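Protein CT_858 (Chlamydia trachomatis, PDB 3DOR) is a secreted chlamydial protease, known as CPAF, that probably cleaves proteins inside the chain as a serine-type endopeptidase and forms a dimer in its mature state. Local coordinates at residues A333-Q338 with K557-L562; L423-K428 with T435-F440; K477-A482 with V518-A523. One frame throughout, in Å; residues are numbered along the deposited sequence.

Contact 1: A333-Q338 with K557-L562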
loop_
_atom_site.group_PDB
_atom_site.type_symbol
_atom_site.label_atom_id
_atom_site.label_comp_id
_atom_site.label_asym_id
_atom_site.label_seq_id
_atom_site.Cartn_x
_atom_site.Cartn_y
_atom_site.Cartn_z
ATOM N N ALA B 333 20.672 37.852 7.696
ATOM C CA ALA B 333 19.310 37.406 7.981
ATOM C C ALA B 333 18.917 36.486 6.839
ATOM O O ALA B 333 19.598 36.448 5.819
ATOM C CB ALA B 333 18.354 38.596 8.066
ATOM N N LEU B 334 17.814 35.764 7.005
ATOM C CA LEU B 334 17.376 34.814 5.998
ATOM C C LEU B 334 15.870 34.886 5.755
ATOM O O LEU B 334 15.076 34.853 6.697
ATOM C CB LEU B 334 17.720 33.398 6.469
ATOM C CG LEU B 334 17.877 32.178 5.544
ATOM C CD1 LEU B 334 17.223 30.996 6.230
ATOM C CD2 LEU B 334 17.290 32.390 4.169
ATOM N N ILE B 335 15.487 34.976 4.488
ATOM C CA ILE B 335 14.081 34.978 4.128
ATOM C C ILE B 335 13.767 33.590 3.581
ATOM O O ILE B 335 14.453 33.097 2.678
ATOM C CB ILE B 335 13.761 36.015 3.038
ATOM C CG1 ILE B 335 13.982 37.437 3.579
ATOM C CG2 ILE B 335 12.308 35.848 2.580
ATOM C CD1 ILE B 335 13.862 38.509 2.517
ATOM N N ILE B 336 12.746 32.948 4.141
ATOM C CA ILE B 336 12.336 31.626 3.686
ATOM C C ILE B 336 10.951 31.734 3.057
ATOM O O ILE B 336 9.970 32.060 3.743
ATOM C CB ILE B 336 12.288 30.618 4.864
ATOM C CG1 ILE B 336 13.702 30.374 5.399
ATOM C CG2 ILE B 336 11.646 29.295 4.414
ATOM C CD1 ILE B 336 13.750 29.418 6.577
ATOM N N ASP B 337 10.868 31.487 1.754
ATOM C CA ASP B 337 9.585 31.539 1.074
ATOM C C ASP B 337 8.986 30.144 1.184
ATOM O O ASP B 337 9.495 29.196 0.597
ATOM C CB ASP B 337 9.758 31.911 -0.400
ATOM C CG ASP B 337 8.464 31.753 -1.195
ATOM O OD1 ASP B 337 8.530 31.767 -2.441
ATOM O OD2 ASP B 337 7.385 31.616 -0.567
ATOM N N GLN B 338 7.908 30.014 1.942
ATOM C CA GLN B 338 7.284 28.716 2.109
ATOM C C GLN B 338 5.844 28.698 1.584
ATOM O O GLN B 338 5.072 27.800 1.920
ATOM C CB GLN B 338 7.301 28.333 3.587
ATOM C CG GLN B 338 7.057 26.881 3.815
ATOM C CD GLN B 338 6.111 26.613 4.959
ATOM O OE1 GLN B 338 6.244 25.603 5.641
ATOM N NE2 GLN B 338 5.135 27.496 5.162
ATOM N N LYS B 557 11.638 45.864 4.305
ATOM C CA LYS B 557 11.621 46.799 5.423
ATOM C C LYS B 557 11.569 45.999 6.711
ATOM O O LYS B 557 12.256 46.322 7.679
ATOM C CB LYS B 557 10.409 47.741 5.355
ATOM C CG LYS B 557 10.541 48.862 4.326
ATOM C CD LYS B 557 9.340 49.809 4.375
ATOM C CE LYS B 557 9.492 50.968 3.383
ATOM N NZ LYS B 557 9.683 50.488 1.976
ATOM N N LEU B 558 10.745 44.958 6.722
ATOM C CA LEU B 558 10.610 44.099 7.889
ATOM C C LEU B 558 11.928 43.375 8.203
ATOM O O LEU B 558 12.317 43.286 9.364
ATOM C CB LEU B 558 9.478 43.085 7.670
ATOM C CG LEU B 558 8.078 43.724 7.600
ATOM C CD1 LEU B 558 7.038 42.677 7.210
ATOM C CD2 LEU B 558 7.731 44.363 8.941
ATOM N N VAL B 559 12.610 42.860 7.177
ATOM C CA VAL B 559 13.883 42.173 7.389
ATOM C C VAL B 559 14.923 43.149 7.953
ATOM O O VAL B 559 15.682 42.791 8.856
ATOM C CB VAL B 559 14.419 41.536 6.073
ATOM C CG1 VAL B 559 15.854 41.008 6.264
ATOM C CG2 VAL B 559 13.508 40.397 5.657
ATOM N N CYS B 560 14.961 44.376 7.427
ATOM C CA CYS B 560 15.912 45.358 7.941
ATOM C C CYS B 560 15.652 45.601 9.434
ATOM O O CYS B 560 16.592 45.738 10.221
ATOM C CB CYS B 560 15.812 46.673 7.157
ATOM S SG CYS B 560 16.522 46.576 5.495
ATOM N N GLN B 561 14.380 45.644 9.829
ATOM C CA GLN B 561 14.054 45.839 11.241
ATOM C C GLN B 561 14.560 44.651 12.046
ATOM O O GLN B 561 15.061 44.825 13.151
ATOM C CB GLN B 561 12.545 45.980 11.456
ATOM C CG GLN B 561 11.965 47.297 10.986
ATOM C CD GLN B 561 10.467 47.374 11.227
ATOM O OE1 GLN B 561 10.013 47.411 12.371
ATOM N NE2 GLN B 561 9.691 47.389 10.150
ATOM N N LEU B 562 14.418 43.441 11.506
ATOM C CA LEU B 562 14.906 42.263 12.219
ATOM C C LEU B 562 16.416 42.379 12.423
ATOM O O LEU B 562 16.930 42.086 13.506
ATOM C CB LEU B 562 14.612 40.978 11.443
ATOM C CG LEU B 562 13.187 40.425 11.414
ATOM C CD1 LEU B 562 13.146 39.184 10.526
ATOM C CD2 LEU B 562 12.727 40.080 12.832
#

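Contact 2: L423-K428 with T435-F440. With SO4 (sulfate ion), chain N.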
loop_
_atom_site.group_PDB
_atom_site.type_symbol
_atom_site.label_atom_id
_atom_site.label_comp_id
_atom_site.label_asym_id
_atom_site.label_seq_id
_atom_site.Cartn_x
_atom_site.Cartn_y
_atom_site.Cartn_z
ATOM N N LEU B 423 0.249 2.933 24.125
ATOM C CA LEU B 423 -0.215 1.736 24.826
ATOM C C LEU B 423 -1.011 2.120 26.074
ATOM O O LEU B 423 -1.994 1.470 26.420
ATOM C CB LEU B 423 0.972 0.861 25.235
ATOM C CG LEU B 423 1.752 0.171 24.115
ATOM C CD1 LEU B 423 2.988 -0.508 24.701
ATOM C CD2 LEU B 423 0.853 -0.849 23.409
ATOM N N ASN B 424 -0.575 3.185 26.744
ATOM C CA ASN B 424 -1.246 3.650 27.952
ATOM C C ASN B 424 -2.640 4.184 27.606
ATOM O O ASN B 424 -3.610 3.903 28.311
ATOM C CB ASN B 424 -0.406 4.730 28.639
ATOM C CG ASN B 424 -0.845 4.989 30.069
ATOM O OD1 ASN B 424 -0.834 4.087 30.908
ATOM N ND2 ASN B 424 -1.239 6.227 30.355
ATOM N N CYS B 425 -2.746 4.946 26.520
ATOM C CA CYS B 425 -4.040 5.479 26.098
ATOM C C CYS B 425 -4.979 4.342 25.738
ATOM O O CYS B 425 -6.161 4.356 26.096
ATOM C CB CYS B 425 -3.888 6.385 24.881
ATOM S SG CYS B 425 -3.209 7.973 25.269
ATOM N N TRP B 426 -4.450 3.360 25.015
ATOM C CA TRP B 426 -5.257 2.224 24.611
ATOM C C TRP B 426 -5.824 1.475 25.818
ATOM O O TRP B 426 -7.015 1.193 25.870
ATOM C CB TRP B 426 -4.435 1.268 23.744
ATOM C CG TRP B 426 -5.217 0.091 23.240
ATOM C CD1 TRP B 426 -5.142 -1.200 23.690
ATOM C CD2 TRP B 426 -6.169 0.086 22.167
ATOM N NE1 TRP B 426 -5.983 -2.008 22.958
ATOM C CE2 TRP B 426 -6.624 -1.245 22.017
ATOM C CE3 TRP B 426 -6.679 1.077 21.317
ATOM C CZ2 TRP B 426 -7.565 -1.613 21.046
ATOM C CZ3 TRP B 426 -7.616 0.715 20.351
ATOM C CH2 TRP B 426 -8.048 -0.623 20.225
ATOM N N SER B 427 -4.980 1.171 26.793
ATOM C CA SER B 427 -5.453 0.433 27.953
ATOM C C SER B 427 -6.422 1.227 28.820
ATOM O O SER B 427 -7.151 0.646 29.609
ATOM C CB SER B 427 -4.277 -0.043 28.803
ATOM O OG SER B 427 -3.716 1.026 29.532
ATOM N N LYS B 428 -6.432 2.549 28.672
ATOM C CA LYS B 428 -7.325 3.393 29.455
ATOM C C LYS B 428 -8.609 3.706 28.702
ATOM O O LYS B 428 -9.510 4.328 29.252
ATOM C CB LYS B 428 -6.644 4.713 29.829
ATOM C CG LYS B 428 -5.503 4.596 30.829
ATOM C CD LYS B 428 -4.934 5.974 31.120
ATOM C CE LYS B 428 -3.791 5.921 32.117
ATOM N NZ LYS B 428 -3.183 7.272 32.286
ATOM N N THR B 435 -5.233 11.976 24.607
ATOM C CA THR B 435 -4.598 13.103 25.257
ATOM C C THR B 435 -3.466 13.436 24.279
ATOM O O THR B 435 -3.026 12.568 23.531
ATOM C CB THR B 435 -4.037 12.668 26.640
ATOM O OG1 THR B 435 -3.392 13.776 27.276
ATOM C CG2 THR B 435 -3.045 11.523 26.483
ATOM N N PRO B 436 -2.987 14.692 24.255
ATOM C CA PRO B 436 -1.910 15.008 23.312
ATOM C C PRO B 436 -0.608 14.221 23.468
ATOM O O PRO B 436 -0.028 14.114 24.551
ATOM C CB PRO B 436 -1.733 16.526 23.472
ATOM C CG PRO B 436 -2.210 16.792 24.860
ATOM C CD PRO B 436 -3.420 15.891 24.989
ATOM N N ILE B 437 -0.165 13.665 22.347
ATOM C CA ILE B 437 1.054 12.873 22.278
ATOM C C ILE B 437 1.860 13.383 21.081
ATOM O O ILE B 437 1.331 13.500 19.979
ATOM C CB ILE B 437 0.716 11.376 22.057
ATOM C CG1 ILE B 437 -0.162 10.868 23.207
ATOM C CG2 ILE B 437 1.994 10.558 21.920
ATOM C CD1 ILE B 437 -0.551 9.411 23.078
ATOM N N PRO B 438 3.148 13.696 21.279
ATOM C CA PRO B 438 3.919 14.183 20.132
ATOM C C PRO B 438 4.206 13.088 19.115
ATOM O O PRO B 438 4.437 11.936 19.476
ATOM C CB PRO B 438 5.187 14.748 20.773
ATOM C CG PRO B 438 5.361 13.916 21.989
ATOM C CD PRO B 438 3.951 13.714 22.515
ATOM N N LEU B 439 4.172 13.447 17.838
ATOM C CA LEU B 439 4.437 12.471 16.793
ATOM C C LEU B 439 5.837 11.923 17.027
ATOM O O LEU B 439 6.741 12.669 17.409
ATOM C CB LEU B 439 4.329 13.128 15.416
ATOM C CG LEU B 439 2.953 13.734 15.120
ATOM C CD1 LEU B 439 2.936 14.399 13.734
ATOM C CD2 LEU B 439 1.913 12.634 15.189
ATOM N N PHE B 440 5.999 10.617 16.824
ATOM C CA PHE B 440 7.276 9.936 17.029
ATOM C C PHE B 440 7.814 10.185 18.432
ATOM O O PHE B 440 8.956 9.840 18.736
ATOM C CB PHE B 440 8.318 10.393 16.000
ATOM C CG PHE B 440 7.933 10.107 14.571
ATOM C CD1 PHE B 440 7.420 11.113 13.761
ATOM C CD2 PHE B 440 8.070 8.830 14.046
ATOM C CE1 PHE B 440 7.047 10.853 12.450
ATOM C CE2 PHE B 440 7.699 8.554 12.731
ATOM C CZ PHE B 440 7.187 9.570 11.932
HETATM S S SO4 N . -0.323 6.417 34.650
HETATM O O1 SO4 N . 0.720 6.924 33.679
HETATM O O2 SO4 N . -1.584 7.162 34.450
HETATM O O3 SO4 N . -0.613 4.973 34.413
HETATM O O4 SO4 N . 0.217 6.604 36.028
#

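Contact 3: K477-A482 with V518-A523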
loop_
_atom_site.group_PDB
_atom_site.type_symbol
_atom_site.label_atom_id
_atom_site.label_comp_id
_atom_site.label_asym_id
_atom_site.label_seq_id
_atom_site.Cartn_x
_atom_site.Cartn_y
_atom_site.Cartn_z
ATOM N N LYS B 477 7.008 30.259 15.024
ATOM C CA LYS B 477 6.278 31.364 15.640
ATOM C C LYS B 477 6.118 31.147 17.140
ATOM O O LYS B 477 6.477 32.016 17.931
ATOM C CB LYS B 477 4.895 31.520 15.005
ATOM C CG LYS B 477 4.146 32.791 15.423
ATOM C CD LYS B 477 2.912 32.991 14.537
ATOM C CE LYS B 477 2.350 34.410 14.637
ATOM N NZ LYS B 477 1.818 34.747 15.993
ATOM N N ASP B 478 5.598 29.983 17.527
ATOM C CA ASP B 478 5.371 29.684 18.941
ATOM C C ASP B 478 6.638 29.567 19.794
ATOM O O ASP B 478 6.567 29.609 21.019
ATOM C CB ASP B 478 4.494 28.423 19.079
ATOM C CG ASP B 478 3.071 28.642 18.564
ATOM O OD1 ASP B 478 2.756 29.776 18.144
ATOM O OD2 ASP B 478 2.256 27.696 18.573
ATOM N N ASN B 479 7.795 29.445 19.149
ATOM C CA ASN B 479 9.075 29.356 19.866
ATOM C C ASN B 479 9.820 30.677 19.696
ATOM O O ASN B 479 10.977 30.810 20.114
ATOM C CB ASN B 479 9.938 28.205 19.315
ATOM C CG ASN B 479 9.497 26.836 19.823
ATOM O OD1 ASN B 479 9.777 26.466 20.961
ATOM N ND2 ASN B 479 8.803 26.084 18.980
ATOM N N ASP B 480 9.150 31.645 19.068
ATOM C CA ASP B 480 9.718 32.975 18.831
ATOM C C ASP B 480 11.076 32.904 18.107
ATOM O O ASP B 480 11.994 33.651 18.444
ATOM C CB ASP B 480 9.910 33.716 20.166
ATOM C CG ASP B 480 8.601 33.940 20.925
ATOM O OD1 ASP B 480 8.482 33.572 22.095
ATOM O OD2 ASP B 480 7.624 34.555 20.272
ATOM N N ARG B 481 11.200 32.022 17.121
ATOM C CA ARG B 481 12.457 31.859 16.376
ATOM C C ARG B 481 12.484 32.715 15.111
ATOM O O ARG B 481 13.545 33.147 14.663
ATOM C CB ARG B 481 12.637 30.389 15.957
ATOM C CG ARG B 481 13.949 29.732 16.365
ATOM C CD ARG B 481 15.099 29.906 15.373
ATOM N NE ARG B 481 15.468 31.297 15.247
ATOM C CZ ARG B 481 16.459 31.761 14.498
ATOM N NH1 ARG B 481 17.225 30.941 13.793
ATOM N NH2 ARG B 481 16.637 33.066 14.416
ATOM N N ALA B 482 11.317 32.933 14.523
ATOM C CA ALA B 482 11.243 33.699 13.291
ATOM C C ALA B 482 10.042 34.608 13.192
ATOM O O ALA B 482 9.036 34.421 13.879
ATOM C CB ALA B 482 11.246 32.749 12.092
ATOM N N VAL B 518 -2.313 20.177 18.317
ATOM C CA VAL B 518 -2.621 21.207 19.296
ATOM C C VAL B 518 -1.356 22.025 19.541
ATOM O O VAL B 518 -0.311 21.460 19.845
ATOM C CB VAL B 518 -3.055 20.603 20.643
ATOM C CG1 VAL B 518 -3.457 21.719 21.591
ATOM C CG2 VAL B 518 -4.211 19.629 20.442
ATOM N N ARG B 519 -1.447 23.348 19.412
ATOM C CA ARG B 519 -0.293 24.219 19.638
ATOM C C ARG B 519 -0.017 24.312 21.148
ATOM O O ARG B 519 -0.895 24.023 21.957
ATOM C CB ARG B 519 -0.570 25.610 19.051
ATOM C CG ARG B 519 -0.786 25.594 17.528
ATOM C CD ARG B 519 -1.369 26.899 17.002
ATOM N NE ARG B 519 -0.487 28.047 17.200
ATOM C CZ ARG B 519 -0.702 29.247 16.668
ATOM N NH1 ARG B 519 -1.767 29.457 15.904
ATOM N NH2 ARG B 519 0.149 30.238 16.892
ATOM N N GLU B 520 1.202 24.699 21.523
ATOM C CA GLU B 520 1.583 24.814 22.935
ATOM C C GLU B 520 0.508 25.419 23.829
ATOM O O GLU B 520 0.263 24.928 24.924
ATOM C CB GLU B 520 2.849 25.658 23.099
ATOM C CG GLU B 520 4.132 25.001 22.638
ATOM C CD GLU B 520 5.360 25.813 23.026
ATOM O OE1 GLU B 520 5.643 25.901 24.246
ATOM O OE2 GLU B 520 6.028 26.365 22.117
ATOM N N HIS B 521 -0.121 26.491 23.364
ATOM C CA HIS B 521 -1.146 27.163 24.149
ATOM C C HIS B 521 -2.571 26.627 24.032
ATOM O O HIS B 521 -3.499 27.231 24.567
ATOM C CB HIS B 521 -1.110 28.661 23.845
ATOM C CG HIS B 521 0.178 29.311 24.247
ATOM N ND1 HIS B 521 0.885 30.152 23.417
ATOM C CD2 HIS B 521 0.903 29.207 25.388
ATOM C CE1 HIS B 521 1.994 30.538 24.025
ATOM N NE2 HIS B 521 2.027 29.978 25.221
ATOM N N GLY B 522 -2.756 25.506 23.338
ATOM C CA GLY B 522 -4.088 24.923 23.246
ATOM C C GLY B 522 -4.930 25.063 21.989
ATOM O O GLY B 522 -5.902 24.323 21.820
ATOM N N ALA B 523 -4.594 25.997 21.106
ATOM C CA ALA B 523 -5.375 26.161 19.883
ATOM C C ALA B 523 -5.092 25.028 18.899
ATOM O O ALA B 523 -3.966 24.529 18.830
ATOM C CB ALA B 523 -5.056 27.509 19.232
HETATM O O HOH W 1 2.685 25.237 19.272
HETATM O O HOH W 2 0.241 28.673 20.816
#

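Contact 1: A333-Q338 with K557-L562
V559 meets the strand with both of its methyls, one for each of two residues that lie two positions apart. CG1 rests against CB of A333 at 3.9 Å, while CG2 sits 3.6 Å from CG1 of I335 and also touches the CD1 beyond it. The fork is set by the valine torsion: CG1 is anti to the backbone N (chi1 171°), which leaves CG2 beside that N and turned to the isoleucine. On the strand side the CB of A333 is aimed at the helix. I335 starts off across that direction, yet its long branch, extended through CD1 (chi2 173°), carries the end of the side chain up to V559, and the two side chains meet at a slant. The closest CA atoms, those of A333 and V559, are 7.2 Å apart, a gap that the alanine methyl and one valine methyl fill between them. Helix 549-564 thus packs on one face of the mixed seven-stranded sheet of the S41 peptidase region, where strand 333-337 runs parallel to both of its neighbours. V293 of strand 290-297 touches I335 and V559 alike and widens the patch. All three contact residues are buried and meet through carbon atoms alone, which implies cohesion by apolar packing.

Contact 2: L423-K428 with T435-F440
C425 points its thiol from helix 409-428 at T435 and I437, a helix-to-loop packing in which the chain turns back after the helix and packs against its last turn within the S41 peptidase region. The tight part centres on SG. It lies 3.7 Å from CD1 of I437 and 3.8 Å from CG2 of T435, so one sulfur is shared between two methyl groups. The I437 methyl reaches it because CG1 is anti to the carbonyl carbon (chi1 -59°) and the chain then runs straight out to CD1. C425 and I437 are buried; L370 also packs on the cysteine, and F418 and Q421 of the same helix lie on the isoleucine. T435 forms the exposed margin, its backbone N hydrogen-bonded to OD2 of D430. The second subunit engages W426: its G192 O accepts a hydrogen bond from NE1, and its I197 packs against the W426 side chain. The solvent side is polar and looser. There S427 OG donates to O of N424 at 3.1 Å, tilted 32° from the carbonyl plane. K428 stretches outward in an extended chain to a sulfate, probably picked up from the crystallisation solution, and its NZ donates a hydrogen bond to sulfate O2 at 2.7 Å.

Contact 3: K477-A482 with V518-A523
R519 grips the carboxylate of D478 side-on, through NE and NH2, in a bidentate salt bridge. NH2 of R519 gives a hydrogen bond to OD1 of D478 at 2.9 Å, and NE of R519 gives one to OD2 at 3.1 Å, with N-H...O angles of 166° and 168°. Each oxygen uses its syn lone pair, and the two planes lie only 15° apart, so the paired bonds fix the rotation of both groups. A bend at chi3 brings the arginine's edge round to the acid. NH1 of R519 is bound by E531, which also pairs with K477, so two acids serve these neighbouring cations.

The segments belong to two turns: helix 468-478 ends in a Schellman motif with D480, at positive phi, as its C-prime residue, while R519 to G522 make a type I beta turn after strand 507-518.

Water forms the second kind of link. Water 1 donates to OD2 of D478 at 2.6 Å and accepts from N of E520 at 2.7 Å; water 2 joins OD2 of D478 to N of H521 by two weak bonds.

Looser contacts surround OE2 of E520: O of D478 is 3.5 Å away, two acceptors without a bond, and CB of D478 4.0 Å. OD1 of N479 also faces it but is bonded to N of E362, and ND2 to V475 O.

From the N terminus, A333-Q338 opens first, and contact 1 closes only at K557-L562, 219 residues on, bringing the near-C-terminal helix 549-564 back to a central strand of the mixed sheet. Contacts 2 and 3 are both nested in that loop and follow one another in series, without crossing. Contact 2 closes a short loop, seven residues between the nearest ends, from helix 409-428 to the segment before strand 444-445. Contact 3 then spans 36 residues and ties the end of helix 468-478 to the turn after strand 507-518 of the five-stranded antiparallel sheet. Contact 3 lies between the others: its centre is about 19 Å from that of contact 1 and about 21 Å from that of contact 2, while the centres of contacts 1 and 2 are about 38 Å apart.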